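Local coordinates for protein 4-hydroxybutyrate CoA-transferase (Porphyromonas gingivalis, PDB 3D3U) that probably transfers coenzyme A between carboxylic acids such as acetate and 4-hydroxybutyrate, at residues D211-G216 against R306-N311; G350-M355 against V386-T391. One frame throughout, in Å; residues are numbered along the deposited sequence.

Interaction 1. Residues D211-G216 against R306-N311; sequences DTLQLG and RMVSIN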
loop_
_atom_site.group_PDB
_atom_site.type_symbol
_atom_site.label_atom_id
_atom_site.label_comp_id
_atom_site.label_asym_id
_atom_site.label_seq_id
_atom_site.Cartn_x
_atom_site.Cartn_y
_atom_site.Cartn_z
ATOM N N ASP A 211 -11.217 -15.606 -8.005
ATOM C CA ASP A 211 -11.296 -14.151 -8.150
ATOM C C ASP A 211 -9.986 -13.515 -7.778
ATOM O O ASP A 211 -9.426 -13.910 -6.763
ATOM C CB ASP A 211 -12.284 -13.589 -7.144
ATOM C CG ASP A 211 -13.671 -13.834 -7.511
ATOM O OD1 ASP A 211 -14.575 -13.269 -6.850
ATOM O OD2 ASP A 211 -13.974 -14.628 -8.449
ATOM N N THR A 212 -9.474 -12.524 -8.474
ATOM C CA THR A 212 -8.162 -12.183 -8.071
ATOM C C THR A 212 -8.381 -10.944 -7.206
ATOM O O THR A 212 -8.762 -9.888 -7.685
ATOM C CB THR A 212 -7.240 -12.031 -9.252
ATOM O OG1 THR A 212 -7.378 -10.720 -9.727
ATOM C CG2 THR A 212 -7.675 -12.896 -10.527
ATOM N N LEU A 213 -8.228 -11.076 -5.904
ATOM C CA LEU A 213 -8.543 -9.956 -4.986
ATOM C C LEU A 213 -7.617 -8.838 -4.810
ATOM O O LEU A 213 -6.424 -9.030 -4.835
ATOM C CB LEU A 213 -8.625 -10.444 -3.549
ATOM C CG LEU A 213 -9.458 -11.674 -3.255
ATOM C CD1 LEU A 213 -9.138 -12.185 -1.862
ATOM C CD2 LEU A 213 -10.949 -11.534 -3.544
ATOM N N GLN A 214 -8.182 -7.701 -4.425
ATOM C CA GLN A 214 -7.404 -6.626 -3.768
ATOM C C GLN A 214 -7.937 -6.132 -2.460
ATOM O O GLN A 214 -8.989 -5.488 -2.419
ATOM C CB GLN A 214 -7.228 -5.400 -4.690
ATOM C CG GLN A 214 -6.364 -4.333 -4.056
ATOM C CD GLN A 214 -7.160 -3.323 -3.280
ATOM O OE1 GLN A 214 -7.923 -2.591 -3.845
ATOM N NE2 GLN A 214 -7.022 -3.324 -1.990
ATOM N N LEU A 215 -7.171 -6.325 -1.415
ATOM C CA LEU A 215 -7.570 -5.800 -0.103
ATOM C C LEU A 215 -6.537 -4.973 0.665
ATOM O O LEU A 215 -5.371 -5.039 0.392
ATOM C CB LEU A 215 -8.073 -6.930 0.812
ATOM C CG LEU A 215 -7.518 -8.344 0.934
ATOM C CD1 LEU A 215 -7.238 -8.530 2.407
ATOM C CD2 LEU A 215 -8.579 -9.308 0.551
ATOM N N GLY A 216 -6.958 -4.206 1.659
ATOM C CA GLY A 216 -5.967 -3.620 2.556
ATOM C C GLY A 216 -5.323 -4.544 3.587
ATOM O O GLY A 216 -5.144 -5.753 3.367
ATOM N N ARG A 306 -12.350 -10.904 -13.013
ATOM C CA ARG A 306 -12.959 -11.199 -11.728
ATOM C C ARG A 306 -12.136 -10.422 -10.729
ATOM O O ARG A 306 -11.680 -10.966 -9.746
ATOM C CB ARG A 306 -12.878 -12.730 -11.391
ATOM C CG ARG A 306 -13.480 -13.549 -12.465
ATOM C CD ARG A 306 -12.830 -14.891 -12.735
ATOM N NE ARG A 306 -13.648 -15.458 -13.803
ATOM C CZ ARG A 306 -14.825 -16.115 -13.609
ATOM N NH1 ARG A 306 -15.509 -16.558 -14.671
ATOM N NH2 ARG A 306 -15.311 -16.378 -12.369
ATOM N N MET A 307 -11.847 -9.172 -11.000
ATOM C CA MET A 307 -10.983 -8.511 -10.045
ATOM C C MET A 307 -11.905 -7.965 -9.029
ATOM O O MET A 307 -12.791 -7.193 -9.403
ATOM C CB MET A 307 -10.254 -7.360 -10.667
ATOM C CG MET A 307 -9.627 -6.455 -9.661
ATOM S SD MET A 307 -7.996 -6.958 -9.048
ATOM C CE MET A 307 -6.963 -6.867 -10.511
ATOM N N VAL A 308 -11.714 -8.331 -7.759
ATOM C CA VAL A 308 -12.529 -7.703 -6.701
ATOM C C VAL A 308 -11.799 -6.902 -5.590
ATOM O O VAL A 308 -11.134 -7.513 -4.725
ATOM C CB VAL A 308 -13.654 -8.673 -6.131
ATOM C CG1 VAL A 308 -13.534 -10.082 -6.699
ATOM C CG2 VAL A 308 -13.789 -8.543 -4.532
ATOM N N SER A 309 -11.956 -5.566 -5.581
ATOM C CA SER A 309 -11.147 -4.731 -4.660
ATOM C C SER A 309 -11.970 -4.515 -3.456
ATOM O O SER A 309 -13.173 -4.236 -3.597
ATOM C CB SER A 309 -10.764 -3.356 -5.248
ATOM O OG SER A 309 -11.820 -2.921 -6.067
ATOM N N ILE A 310 -11.349 -4.658 -2.274
ATOM C CA ILE A 310 -12.047 -4.291 -1.038
ATOM C C ILE A 310 -11.371 -3.235 -0.164
ATOM O O ILE A 310 -10.302 -3.530 0.462
ATOM C CB ILE A 310 -12.273 -5.462 -0.178
ATOM C CG1 ILE A 310 -12.751 -6.639 -0.992
ATOM C CG2 ILE A 310 -13.140 -4.987 1.099
ATOM C CD1 ILE A 310 -12.613 -7.931 -0.245
ATOM N N ASN A 311 -12.027 -2.074 -0.063
ATOM C CA ASN A 311 -11.455 -0.912 0.606
ATOM C C ASN A 311 -12.358 -0.490 1.697
ATOM O O ASN A 311 -13.509 -0.909 1.782
ATOM C CB ASN A 311 -11.305 0.252 -0.344
ATOM C CG ASN A 311 -10.717 -0.179 -1.651
ATOM O OD1 ASN A 311 -9.576 -0.732 -1.698
ATOM N ND2 ASN A 311 -11.542 -0.039 -2.749
#
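Two neighbouring parallel strands inside the mixed sheet of the enzyme meet here, 212-215 beside 307-311, paired in register from Thr212 with Met307 to Leu215 with Ile310. The backbone ladder alternates from strand to strand: Thr212 N gives to Arg306 O (3.0 Å), Val308 N returns a weak bond to Thr212 O (3.3 Å), and Gln214 N reaches Val308 O (3.0 Å) almost straight, at 172°. Ile310 N to Gln214 O continues the ladder, though its modelled length is too short to trust.

On one face of the sheet, Met307 runs CG anti to the backbone N (chi1 166°) and bends at chi2, which brings SD beside Thr212 O and 3.9 Å from Thr212 OG1, the two side chains crossing at about a right angle. Farther along, the bent Gln214 chain lays OE1 against Ser309 CB. The other face is largely apolar, with Leu213 CD2 4.2 Å from Val308 CG2 and Leu215 CD2 4.3 Å from Ile310 CD1. At the strand starts Asp211 OD1, hydrogen-bonded to Lys208 N, sits by Val308 CG1.

Helix 338-345 packs on the Gln214 and Ser309 face, helix 219-226 on Leu215 and Ile310. Strands 235-237 and 352-356 continue the sheet on either side.

Interaction 2. Residues G350-M355 against V386-T391; sequences GGISIM and VDYVVT
Ile352 and Tyr388 interlock where the parallel strands 352-355 and 388-391 begin, a strand pair near the antiparallel edge of the mixed sheet in the acetyl-CoA hydrolase/transferase C-terminal family region. The isoleucine presents CG2 to the edge of the tyrosine ring, near its plane, 3.7 Å from CE1, and Ile352 CD1 also reaches the Tyr388 CD1-CE1 side of the ring. With Tyr388 CG anti to its own carbonyl carbon (chi1 -58°), the ring leans back toward the start of strand 352-355, where Ile352 waits. Next along this face, Ile354 fits between Tyr388 and Val390: its CG1 branch lies 4.2 Å from Tyr388 CB, while its CG2 branch meets Val390 CG2 at 3.6 Å.

On the Met355 face, Val386 CG1 fills the hollow beside Met355 CB, 4.1 Å away, while the bent methionine chain runs on away from strand 388-391.

Between the faces, Ser353 O takes two donors, Tyr388 N and Asp387 N, each at 3.2 Å; Tyr388 N lies in the carbonyl plane, and Asp387 N is tilted 20° from it. The ladder proceeds through Met355 N to Tyr388 O (3.1 Å) and Val390 N to Met355 O. Asp387 leans across at the entry, OD2 making a weak bond to Ser353 N, while OD1 is held by a salt bridge to Lys346.

Helix 338-345 packs against Ser353, Met355 and Val386; helix 194-204 packs on Val390, and Leu206 touches Ile354 and Tyr388. Strand 307-311 flanks 352-355, and the antiparallel strand 394-397 borders 388-391.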
loop_
_atom_site.group_PDB
_atom_site.type_symbol
_atom_site.label_atom_id
_atom_site.label_comp_id
_atom_site.label_asym_id
_atom_site.label_seq_id
_atom_site.Cartn_x
_atom_site.Cartn_y
_atom_site.Cartn_z
ATOM N N GLY A 350 -16.171 -9.221 -15.136
ATOM C CA GLY A 350 -16.634 -9.812 -13.878
ATOM C C GLY A 350 -16.032 -9.268 -12.568
ATOM O O GLY A 350 -15.905 -10.018 -11.591
ATOM N N GLY A 351 -15.679 -7.978 -12.515
ATOM C CA GLY A 351 -15.053 -7.395 -11.336
ATOM C C GLY A 351 -16.094 -6.649 -10.589
ATOM O O GLY A 351 -17.095 -6.352 -11.117
ATOM N N ILE A 352 -15.873 -6.356 -9.341
ATOM C CA ILE A 352 -16.767 -5.534 -8.612
ATOM C C ILE A 352 -15.932 -4.764 -7.616
ATOM O O ILE A 352 -14.752 -4.975 -7.529
ATOM C CB ILE A 352 -17.741 -6.367 -7.820
ATOM C CG1 ILE A 352 -17.014 -7.450 -7.001
ATOM C CG2 ILE A 352 -19.002 -6.741 -8.641
ATOM C CD1 ILE A 352 -17.854 -7.905 -5.782
ATOM N N SER A 353 -16.509 -3.853 -6.859
ATOM C CA SER A 353 -15.715 -3.222 -5.862
ATOM C C SER A 353 -16.613 -3.102 -4.663
ATOM O O SER A 353 -17.776 -2.718 -4.792
ATOM C CB SER A 353 -15.217 -1.884 -6.357
ATOM O OG SER A 353 -16.333 -1.038 -6.644
ATOM N N ILE A 354 -16.081 -3.495 -3.516
ATOM C CA ILE A 354 -16.772 -3.413 -2.221
ATOM C C ILE A 354 -16.130 -2.382 -1.253
ATOM O O ILE A 354 -14.890 -2.384 -1.127
ATOM C CB ILE A 354 -16.721 -4.803 -1.559
ATOM C CG1 ILE A 354 -17.264 -5.908 -2.508
ATOM C CG2 ILE A 354 -17.467 -4.764 -0.273
ATOM C CD1 ILE A 354 -16.724 -7.332 -2.169
ATOM N N MET A 355 -16.936 -1.517 -0.604
ATOM C CA MET A 355 -16.486 -0.662 0.475
ATOM C C MET A 355 -17.032 -1.353 1.722
ATOM O O MET A 355 -18.209 -1.470 1.899
ATOM C CB MET A 355 -16.994 0.779 0.324
ATOM C CG MET A 355 -16.011 1.901 0.732
ATOM S SD MET A 355 -15.632 3.338 -0.567
ATOM C CE MET A 355 -13.749 3.592 -0.776
ATOM N N VAL A 386 -18.974 2.876 -6.580
ATOM C CA VAL A 386 -18.909 1.586 -5.860
ATOM C C VAL A 386 -20.096 0.661 -6.144
ATOM O O VAL A 386 -21.199 1.153 -6.392
ATOM C CB VAL A 386 -18.840 1.942 -4.373
ATOM C CG1 VAL A 386 -18.429 0.787 -3.500
ATOM C CG2 VAL A 386 -17.873 3.159 -4.190
ATOM N N ASP A 387 -19.913 -0.665 -6.115
ATOM C CA ASP A 387 -21.040 -1.568 -6.499
ATOM C C ASP A 387 -21.695 -2.175 -5.325
ATOM O O ASP A 387 -22.869 -2.410 -5.344
ATOM C CB ASP A 387 -20.610 -2.726 -7.410
ATOM C CG ASP A 387 -19.642 -2.312 -8.486
ATOM O OD1 ASP A 387 -19.811 -1.166 -8.967
ATOM O OD2 ASP A 387 -18.676 -3.048 -8.884
ATOM N N TYR A 388 -20.901 -2.472 -4.320
ATOM C CA TYR A 388 -21.416 -2.930 -3.036
ATOM C C TYR A 388 -20.867 -2.203 -1.802
ATOM O O TYR A 388 -19.791 -1.628 -1.838
ATOM C CB TYR A 388 -21.119 -4.397 -2.822
ATOM C CG TYR A 388 -21.690 -5.197 -3.868
ATOM C CD1 TYR A 388 -20.915 -5.690 -4.861
ATOM C CD2 TYR A 388 -23.024 -5.469 -3.856
ATOM C CE1 TYR A 388 -21.439 -6.430 -5.835
ATOM C CE2 TYR A 388 -23.618 -6.232 -4.858
ATOM C CZ TYR A 388 -22.814 -6.708 -5.855
ATOM O OH TYR A 388 -23.398 -7.455 -6.870
ATOM N N VAL A 389 -21.632 -2.277 -0.708
ATOM C CA VAL A 389 -21.265 -1.706 0.571
ATOM C C VAL A 389 -21.699 -2.702 1.616
ATOM O O VAL A 389 -22.848 -3.194 1.577
ATOM C CB VAL A 389 -22.025 -0.385 0.825
ATOM C CG1 VAL A 389 -21.538 0.287 2.034
ATOM C CG2 VAL A 389 -21.840 0.511 -0.314
ATOM N N VAL A 390 -20.811 -2.973 2.576
ATOM C CA VAL A 390 -21.002 -4.062 3.524
ATOM C C VAL A 390 -20.737 -3.539 4.898
ATOM O O VAL A 390 -19.730 -2.875 5.096
ATOM C CB VAL A 390 -19.966 -5.167 3.251
ATOM C CG1 VAL A 390 -19.998 -6.208 4.361
ATOM C CG2 VAL A 390 -20.154 -5.803 1.892
ATOM N N THR A 391 -21.579 -3.893 5.851
ATOM C CA THR A 391 -21.379 -3.559 7.266
ATOM C C THR A 391 -21.656 -4.798 8.062
ATOM O O THR A 391 -22.295 -5.752 7.569
ATOM C CB THR A 391 -22.426 -2.519 7.626
ATOM O OG1 THR A 391 -21.889 -1.226 7.361
ATOM C CG2 THR A 391 -22.731 -2.464 9.093
#

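In the fold
Interactions 1 and 2 are successive seams of one mixed sheet, their centres about 9 Å apart. The four strands of these contacts run side by side in the order 212-215, 307-311, 352-356, 388-391, which is also their order along the chain, and interaction 1 closes before interaction 2 opens. The middle pair joins the seams: Ser309 O and Ile354 N, 3.0 Å apart, probably hydrogen-bond, as do Asn311 N and Ile354 O, while Val308 packs on Ile352. Helix 338-345 serves both contacts. Over these four strands, then, sheet order follows chain order, and together they carry the parallel part of this sheet to the antiparallel edge strand 394-397.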